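Local coordinates for protein PbICP-C (Plasmodium berghei, PDB 3PNR) that probably inhibits papain-like cysteine proteases of the parasite or its host, as the inhibitor domain of a falstatin-family protein, at residues K160-Y165 with T179-V184. Residues are numbered along the deposited sequence; the frame is centred on the assembly and turned at random.
Sequences KYYIVY and TKIIYV
Y165 and K180 face each other as an antiparallel hydrogen-bonded pair, as do I163 with I182 and Y161 with V184. Each pair makes two backbone bonds, six in all. I163 N gives its hydrogen to I182 O at 2.9 Å, and I182 N returns one to I163 O at 2.8 Å. Y162–Y183 and V164–I181 are the non-hydrogen-bonded pairs between them. Their side chains lie on one face of the sheet; those of Y161, I163, Y165, K180, I182 and V184 lie on the other.

The Y165 side chain can be followed outward. Y165 CB lies 3.7 Å from K180 O. With CG beside the backbone N (chi1 -64°), the ring stands on the I163 and I182 face, one edge turned to the 179-184 strand. CD2 is the ring atom that passes K180 O. Next along that edge, Y165 CE2 meets I182 CG1 at 3.9 Å, with the methylene close to the ring plane. At the tip, OH leaves the hairpin and hydrogen-bonds to S151 OG.

On the Y162 face, Y183 has CG anti to its backbone N (chi1 -175°), which carries its ring toward Y162. The two rings meet obliquely, with centroids 4.6 Å apart and planes at 38°. I181 CG2 sits at the edge of the Y162 ring, 3.6 Å from Y162 CD1. The Y183 hydroxyl end lies beside the aliphatic chain of K160.

The two segments belong to the beta hairpin of strands 159-168 and 178-186, the middle strands of a four-stranded mixed sheet. Strand 68-75 flanks the first, and strand 41-49 runs parallel to the second. Y161 packs on I100, Y165 on V102, and I163 on both, all of strand 100-107 in the other sheet. This is consistent with the immunoglobulin-like sandwich of chagasin-type cysteine protease inhibitors.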
# COMPACT_ATOMS: atom_id res chain seq x y z
N LYS B 160 -28.19 -6.69 25.52
CA LYS B 160 -26.91 -6.00 25.49
C LYS B 160 -25.93 -6.78 24.61
O LYS B 160 -25.77 -7.99 24.78
CB LYS B 160 -26.34 -5.83 26.89
CG LYS B 160 -27.18 -4.97 27.81
CD LYS B 160 -27.43 -3.60 27.21
CE LYS B 160 -28.18 -2.71 28.19
NZ LYS B 160 -29.41 -3.38 28.73
N TYR B 161 -25.28 -6.09 23.69
CA TYR B 161 -24.42 -6.75 22.72
C TYR B 161 -23.06 -6.06 22.58
O TYR B 161 -22.98 -4.84 22.43
CB TYR B 161 -25.11 -6.83 21.36
CG TYR B 161 -26.50 -7.43 21.41
CD1 TYR B 161 -26.69 -8.81 21.36
CD2 TYR B 161 -27.62 -6.62 21.50
CE1 TYR B 161 -27.95 -9.36 21.41
CE2 TYR B 161 -28.90 -7.16 21.54
CZ TYR B 161 -29.05 -8.53 21.50
OH TYR B 161 -30.31 -9.08 21.54
N TYR B 162 -21.99 -6.86 22.65
CA TYR B 162 -20.64 -6.38 22.39
C TYR B 162 -20.25 -6.71 20.95
O TYR B 162 -20.00 -7.87 20.62
CB TYR B 162 -19.63 -7.03 23.35
CG TYR B 162 -19.69 -6.49 24.75
CD1 TYR B 162 -19.15 -5.24 25.05
CD2 TYR B 162 -20.27 -7.22 25.77
CE1 TYR B 162 -19.19 -4.74 26.34
CE2 TYR B 162 -20.32 -6.73 27.06
CZ TYR B 162 -19.78 -5.49 27.33
OH TYR B 162 -19.83 -4.99 28.62
N ILE B 163 -20.22 -5.68 20.11
CA ILE B 163 -19.82 -5.83 18.71
C ILE B 163 -18.37 -5.39 18.54
O ILE B 163 -18.01 -4.26 18.89
CB ILE B 163 -20.71 -4.98 17.79
CG1 ILE B 163 -22.18 -5.21 18.14
CG2 ILE B 163 -20.42 -5.30 16.34
CD1 ILE B 163 -23.14 -4.62 17.14
N VAL B 164 -17.53 -6.27 18.00
CA VAL B 164 -16.10 -5.99 17.92
C VAL B 164 -15.57 -5.78 16.50
O VAL B 164 -15.72 -6.63 15.62
CB VAL B 164 -15.27 -7.06 18.64
CG1 VAL B 164 -13.80 -6.70 18.60
CG2 VAL B 164 -15.74 -7.21 20.07
N TYR B 165 -14.96 -4.62 16.28
CA TYR B 165 -14.31 -4.33 15.01
C TYR B 165 -12.84 -4.10 15.26
O TYR B 165 -12.45 -3.63 16.33
CB TYR B 165 -14.89 -3.05 14.40
CG TYR B 165 -16.34 -3.12 14.04
CD1 TYR B 165 -16.76 -3.72 12.86
CD2 TYR B 165 -17.31 -2.55 14.86
CE1 TYR B 165 -18.09 -3.77 12.51
CE2 TYR B 165 -18.65 -2.59 14.52
CZ TYR B 165 -19.03 -3.20 13.34
OH TYR B 165 -20.36 -3.25 12.99
N THR B 179 -8.71 -1.45 17.90
CA THR B 179 -9.92 -2.23 18.10
C THR B 179 -11.07 -1.36 18.60
O THR B 179 -10.89 -0.55 19.51
CB THR B 179 -9.66 -3.37 19.06
OG1 THR B 179 -8.49 -4.08 18.63
CG2 THR B 179 -10.85 -4.32 19.12
N LYS B 180 -12.24 -1.52 17.98
CA LYS B 180 -13.44 -0.80 18.39
C LYS B 180 -14.53 -1.75 18.88
O LYS B 180 -15.09 -2.52 18.10
CB LYS B 180 -14.00 0.06 17.25
CG LYS B 180 -13.00 1.00 16.59
CD LYS B 180 -12.29 1.91 17.58
CE LYS B 180 -11.61 3.07 16.85
NZ LYS B 180 -10.30 3.44 17.47
N ILE B 181 -14.81 -1.69 20.18
CA ILE B 181 -15.96 -2.38 20.75
C ILE B 181 -17.17 -1.45 20.83
O ILE B 181 -17.11 -0.40 21.46
CB ILE B 181 -15.68 -2.86 22.16
CG1 ILE B 181 -14.37 -3.66 22.20
CG2 ILE B 181 -16.87 -3.66 22.70
CD1 ILE B 181 -13.60 -3.50 23.48
N ILE B 182 -18.25 -1.83 20.17
CA ILE B 182 -19.51 -1.11 20.31
C ILE B 182 -20.36 -1.84 21.33
O ILE B 182 -20.66 -3.03 21.16
CB ILE B 182 -20.29 -1.05 18.99
CG1 ILE B 182 -19.35 -0.69 17.84
CG2 ILE B 182 -21.44 -0.06 19.10
CD1 ILE B 182 -18.40 0.42 18.18
N TYR B 183 -20.74 -1.14 22.39
CA TYR B 183 -21.64 -1.70 23.39
C TYR B 183 -23.07 -1.23 23.12
O TYR B 183 -23.46 -0.14 23.53
CB TYR B 183 -21.21 -1.33 24.80
CG TYR B 183 -22.04 -2.00 25.86
CD1 TYR B 183 -22.06 -3.38 25.97
CD2 TYR B 183 -22.82 -1.25 26.73
CE1 TYR B 183 -22.84 -4.01 26.93
CE2 TYR B 183 -23.60 -1.87 27.69
CZ TYR B 183 -23.60 -3.25 27.79
OH TYR B 183 -24.37 -3.86 28.75
N VAL B 184 -23.82 -2.06 22.41
CA VAL B 184 -25.16 -1.70 21.96
C VAL B 184 -26.25 -2.30 22.85
O VAL B 184 -26.21 -3.47 23.22
CB VAL B 184 -25.39 -2.17 20.51
CG1 VAL B 184 -26.85 -1.98 20.10
CG2 VAL B 184 -24.46 -1.44 19.56